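Local coordinates for protein aminoglycoside N(3)-acetyltransferase, AAC(3)-IVa (Escherichia coli, PDB 6MN5) that probably confers resistance to 2-deoxystreptamine antibiotics such as gentamicin by transferring an acetyl group from acetyl-CoA to their N3 amine, at residues N190-E195 against E252-A257. The protein carries 1 engineered substitution. Numbering follows the deposited sequence.
With ZN (zinc ion), chain H; LLL ((2R,3R,4R,5R)-2-((1S,2S,3R,4S,6R)-4,6-diamino-3-((2R,3R,6S)-3-amino-6-(aminomethyl)-tetrahydro-2H-pyran-2-yloxy)-2-hydr oxycyclohexyloxy)-5-methyl-4-(methylamino)-tetrahydro-2H-pyran-3,5-diol), chain G.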
ATOM      1  N   ASN A 190      12.958   5.870   5.981  1.00 65.69           N
ATOM      2  CA  ASN A 190      13.705   4.664   5.623  1.00 69.73           C
ATOM      3  C   ASN A 190      13.453   4.335   4.151  1.00 73.09           C
ATOM      4  O   ASN A 190      12.801   3.352   3.793  1.00 80.65           O
ATOM      5  CB  ASN A 190      13.303   3.511   6.531  1.00 70.61           C
ATOM      6  CG  ASN A 190      11.798   3.341   6.612  1.00 84.66           C
ATOM      7  OD1 ASN A 190      11.129   4.012   7.396  1.00 87.49           O
ATOM      8  ND2 ASN A 190      11.257   2.451   5.787  1.00 94.45           N
ATOM      9  N   ASP A 191      13.992   5.187   3.285  1.00 68.00           N
ATOM     10  CA  ASP A 191      13.694   5.129   1.863  1.00 78.44           C
ATOM     11  C   ASP A 191      14.913   4.705   1.055  1.00 76.31           C
ATOM     12  O   ASP A 191      16.037   5.138   1.325  1.00 75.13           O
ATOM     13  CB  ASP A 191      13.184   6.478   1.353  1.00 86.41           C
ATOM     14  CG  ASP A 191      12.703   6.403  -0.080  1.00103.30           C
ATOM     15  OD1 ASP A 191      13.209   7.171  -0.926  1.00109.26           O
ATOM     16  OD2 ASP A 191      11.839   5.548  -0.360  1.00110.48           O
ATOM     17  N   HIS A 192      14.669   3.856   0.057  1.00 77.51           N
ATOM     18  CA  HIS A 192      15.676   3.459  -0.917  1.00 69.15           C
ATOM     19  C   HIS A 192      14.992   3.221  -2.258  1.00 72.09           C
ATOM     20  O   HIS A 192      13.952   3.825  -2.538  1.00 78.90           O
ATOM     21  CB  HIS A 192      16.426   2.213  -0.443  1.00 55.24           C
ATOM     22  CG  HIS A 192      15.545   1.190   0.201  1.00 50.14           C
ATOM     23  ND1 HIS A 192      14.838   0.255  -0.524  1.00 56.72           N
ATOM     24  CD2 HIS A 192      15.247   0.962   1.502  1.00 53.81           C
ATOM     25  CE1 HIS A 192      14.145  -0.507   0.304  1.00 51.59           C
ATOM     26  NE2 HIS A 192      14.378  -0.100   1.538  1.00 44.41           N
ATOM     27  N   CYS A 193      15.553   2.341  -3.088  1.00 76.44           N
ATOM     28  CA  CYS A 193      14.988   2.096  -4.411  1.00 69.79           C
ATOM     29  C   CYS A 193      13.826   1.108  -4.390  1.00 65.19           C
ATOM     30  O   CYS A 193      13.077   1.037  -5.369  1.00 73.77           O
ATOM     31  CB  CYS A 193      16.073   1.588  -5.360  1.00 63.98           C
ATOM     32  SG  CYS A 193      16.496  -0.145  -5.121  1.00 70.29           S
ATOM     33  N   CYS A 194      13.670   0.341  -3.311  1.00 56.54           N
ATOM     34  CA  CYS A 194      12.589  -0.618  -3.089  1.00 64.14           C
ATOM     35  C   CYS A 194      12.635  -1.815  -4.032  1.00 66.89           C
ATOM     36  O   CYS A 194      11.732  -2.658  -3.970  1.00 61.70           O
ATOM     37  CB  CYS A 194      11.196   0.023  -3.199  1.00 81.69           C
ATOM     38  SG  CYS A 194      10.872   1.375  -2.047  1.00 88.17           S
ATOM     39  N   GLU A 195      13.647  -1.925  -4.897  1.00 58.20           N
ATOM     40  CA  GLU A 195      13.703  -3.048  -5.831  1.00 55.15           C
ATOM     41  C   GLU A 195      13.835  -4.378  -5.099  1.00 61.13           C
ATOM     42  O   GLU A 195      13.194  -5.367  -5.473  1.00 68.21           O
ATOM     43  CB  GLU A 195      14.863  -2.867  -6.809  1.00 54.75           C
ATOM     44  CG  GLU A 195      14.551  -1.958  -7.983  1.00 76.54           C
ATOM     45  CD  GLU A 195      15.705  -1.856  -8.958  1.00 94.42           C
ATOM     46  OE1 GLU A 195      16.554  -2.772  -8.972  1.00100.84           O
ATOM     47  OE2 GLU A 195      15.765  -0.858  -9.708  1.00102.84           O
ATOM     48  N   GLU A 252      22.030   4.582  -6.625  1.00 83.20           N
ATOM     49  CA  GLU A 252      22.222   5.866  -5.958  1.00 81.26           C
ATOM     50  C   GLU A 252      21.449   5.931  -4.646  1.00 72.64           C
ATOM     51  O   GLU A 252      21.992   6.339  -3.611  1.00 71.09           O
ATOM     52  CB  GLU A 252      21.794   6.996  -6.892  1.00 95.10           C
ATOM     53  CG  GLU A 252      22.696   8.212  -6.876  1.00107.64           C
ATOM     54  CD  GLU A 252      22.498   9.087  -8.098  1.00124.23           C
ATOM     55  OE1 GLU A 252      23.291   8.964  -9.055  1.00132.63           O
ATOM     56  OE2 GLU A 252      21.540   9.890  -8.105  1.00126.00           O
ATOM     57  N   GLU A 253      20.179   5.521  -4.667  1.00 65.03           N
ATOM     58  CA  GLU A 253      19.325   5.694  -3.496  1.00 63.29           C
ATOM     59  C   GLU A 253      19.736   4.768  -2.357  1.00 67.58           C
ATOM     60  O   GLU A 253      19.782   5.191  -1.197  1.00 73.62           O
ATOM     61  CB  GLU A 253      17.867   5.460  -3.876  1.00 62.07           C
ATOM     62  CG  GLU A 253      17.479   6.089  -5.200  1.00 79.14           C
ATOM     63  CD  GLU A 253      16.054   5.771  -5.587  1.00 94.93           C
ATOM     64  OE1 GLU A 253      15.153   5.993  -4.752  1.00 95.44           O
ATOM     65  OE2 GLU A 253      15.837   5.292  -6.720  1.00100.10           O
ATOM     66  N   CYS A 254      20.025   3.502  -2.666  1.00 63.12           N
ATOM     67  CA  CYS A 254      20.508   2.590  -1.635  1.00 63.83           C
ATOM     68  C   CYS A 254      21.863   3.037  -1.103  1.00 61.58           C
ATOM     69  O   CYS A 254      22.146   2.896   0.092  1.00 62.34           O
ATOM     70  CB  CYS A 254      20.587   1.167  -2.185  1.00 71.14           C
ATOM     71  SG  CYS A 254      18.982   0.407  -2.489  1.00 78.17           S
ATOM     72  N   ASP A 255      22.714   3.584  -1.976  1.00 61.59           N
ATOM     73  CA  ASP A 255      23.979   4.142  -1.511  1.00 66.79           C
ATOM     74  C   ASP A 255      23.742   5.277  -0.526  1.00 71.46           C
ATOM     75  O   ASP A 255      24.448   5.392   0.482  1.00 72.31           O
ATOM     76  CB  ASP A 255      24.813   4.626  -2.697  1.00 64.91           C
ATOM     77  CG  ASP A 255      25.452   3.487  -3.465  1.00 78.62           C
ATOM     78  OD1 ASP A 255      25.236   2.315  -3.085  1.00 79.19           O
ATOM     79  OD2 ASP A 255      26.165   3.762  -4.455  1.00 83.22           O
ATOM     80  N   ALA A 256      22.744   6.124  -0.796  1.00 80.00           N
ATOM     81  CA  ALA A 256      22.433   7.216   0.120  1.00 73.63           C
ATOM     82  C   ALA A 256      21.932   6.686   1.458  1.00 72.40           C
ATOM     83  O   ALA A 256      22.268   7.231   2.516  1.00 83.22           O
ATOM     84  CB  ALA A 256      21.400   8.150  -0.508  1.00 64.16           C
ATOM     85  N   ALA A 257      21.131   5.619   1.429  1.00 57.75           N
ATOM     86  CA  ALA A 257      20.662   5.014   2.670  1.00 58.65           C
ATOM     87  C   ALA A 257      21.817   4.408   3.456  1.00 66.78           C
ATOM     88  O   ALA A 257      21.834   4.464   4.692  1.00 67.09           O
ATOM     89  CB  ALA A 257      19.598   3.958   2.369  1.00 51.04           C
TER
HETATM   90 ZN    ZN H 302      18.798   0.139  -4.855  0.90 94.43          ZN
HETATM   91  C11 LLL G 301      11.809   5.326  -5.430  1.00129.56           C
HETATM   92  O11 LLL G 301      10.662   6.110  -5.075  1.00139.17           O
HETATM   93  C21 LLL G 301      12.613   6.055  -6.493  1.00126.57           C
HETATM   94  N21 LLL G 301      13.119   7.338  -5.985  1.00123.22           N
HETATM   95  C31 LLL G 301      11.753   6.260  -7.729  1.00122.89           C
HETATM   96  C41 LLL G 301      11.191   4.923  -8.184  1.00118.60           C
HETATM   97  C51 LLL G 301      10.466   4.257  -7.026  1.00116.63           C
HETATM   98  O51 LLL G 301      11.383   4.054  -5.941  1.00118.47           O
HETATM   99  C61 LLL G 301       9.908   2.907  -7.482  1.00113.97           C
HETATM  100  N61 LLL G 301       9.438   2.117  -6.335  1.00116.14           N
HETATM  101  C12 LLL G 301       8.645   5.961  -1.370  1.00143.71           C
HETATM  102  N12 LLL G 301       8.347   5.878   0.067  1.00139.58           N
HETATM  103  C22 LLL G 301       9.364   4.711  -1.851  1.00144.45           C
HETATM  104  C32 LLL G 301       9.593   4.802  -3.351  1.00141.36           C
HETATM  105  N32 LLL G 301      10.226   3.578  -3.862  1.00136.07           N
HETATM  106  C42 LLL G 301      10.442   6.025  -3.660  1.00141.93           C
HETATM  107  C52 LLL G 301       9.724   7.276  -3.181  1.00145.77           C
HETATM  108  O52 LLL G 301      10.524   8.430  -3.472  1.00150.00           O
HETATM  109  C62 LLL G 301       9.491   7.185  -1.681  1.00146.99           C
HETATM  110  O62 LLL G 301       8.810   8.364  -1.229  1.00149.75           O
HETATM  111  C13 LLL G 301       9.757   9.436  -1.076  1.00149.96           C
HETATM  112  C23 LLL G 301       9.241  10.459  -0.061  1.00150.00           C
HETATM  113  O23 LLL G 301       8.435   9.814   0.942  1.00145.44           O
HETATM  114  C33 LLL G 301       8.419  11.518  -0.777  1.00155.63           C
HETATM  115  N33 LLL G 301       7.756  12.411   0.184  1.00157.79           N
HETATM  116  C43 LLL G 301       9.319  12.303  -1.719  1.00155.69           C
HETATM  117  O43 LLL G 301       9.872  13.430  -1.024  1.00158.72           O
HETATM  118  C53 LLL G 301      10.446  11.405  -2.207  1.00153.81           C
HETATM  119  O53 LLL G 301       9.953  10.064  -2.358  1.00152.14           O
HETATM  120  C83 LLL G 301       8.502  12.792  -2.916  1.00154.82           C
HETATM  121  C93 LLL G 301       6.340  12.559  -0.182  1.00154.93           C
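The thiolate sulfur of Cys193 is gripped by two groups: zinc, 2.3 Å from Cys193 SG, and the backbone of Glu195, whose N donates a nearly straight hydrogen bond (163°) to that sulfur. Cys254 SG binds the same zinc at 2.4 Å. The two sulfurs sit 3.7 Å apart, Cys193 SG to Cys254 SG, as neighbouring ligands of one metal. His245 and Cys251 complete the site of three cysteines and one histidine. Zinc therefore ties the loop after strand 181-189 to the first turn of helix 252-260. No hydrogen bond joins the two segments directly. Cys254 SG also rests on His192 CB and lies obliquely to the imidazole. With chi1 at 41°, CG of His192 lies between the backbone N and the carbonyl carbon. His192 ND1 accepts a hydrogen bond from Cys194 N (3.0 Å), which is tilted from the ring plane, while NE2 bonds to Glu161. Glu253 comes off the helix with its chain extended beyond CG (chi2 177°) and passes alongside Cys193. Its tip reaches gentamicin, where LLL N21 donates to Glu253 OE1 at 2.7 Å. Asp191 also lines this pocket, but Arg172, paired with its OD1, probably offsets part of its charge. Ala257 CB packs on Asp191 O. The zinc probably helps to hold Glu253, the residue before Cys254, beside the drug. Glu253, with Asp71 and Glu189, probably makes the pocket attractive to the cationic aminoglycoside.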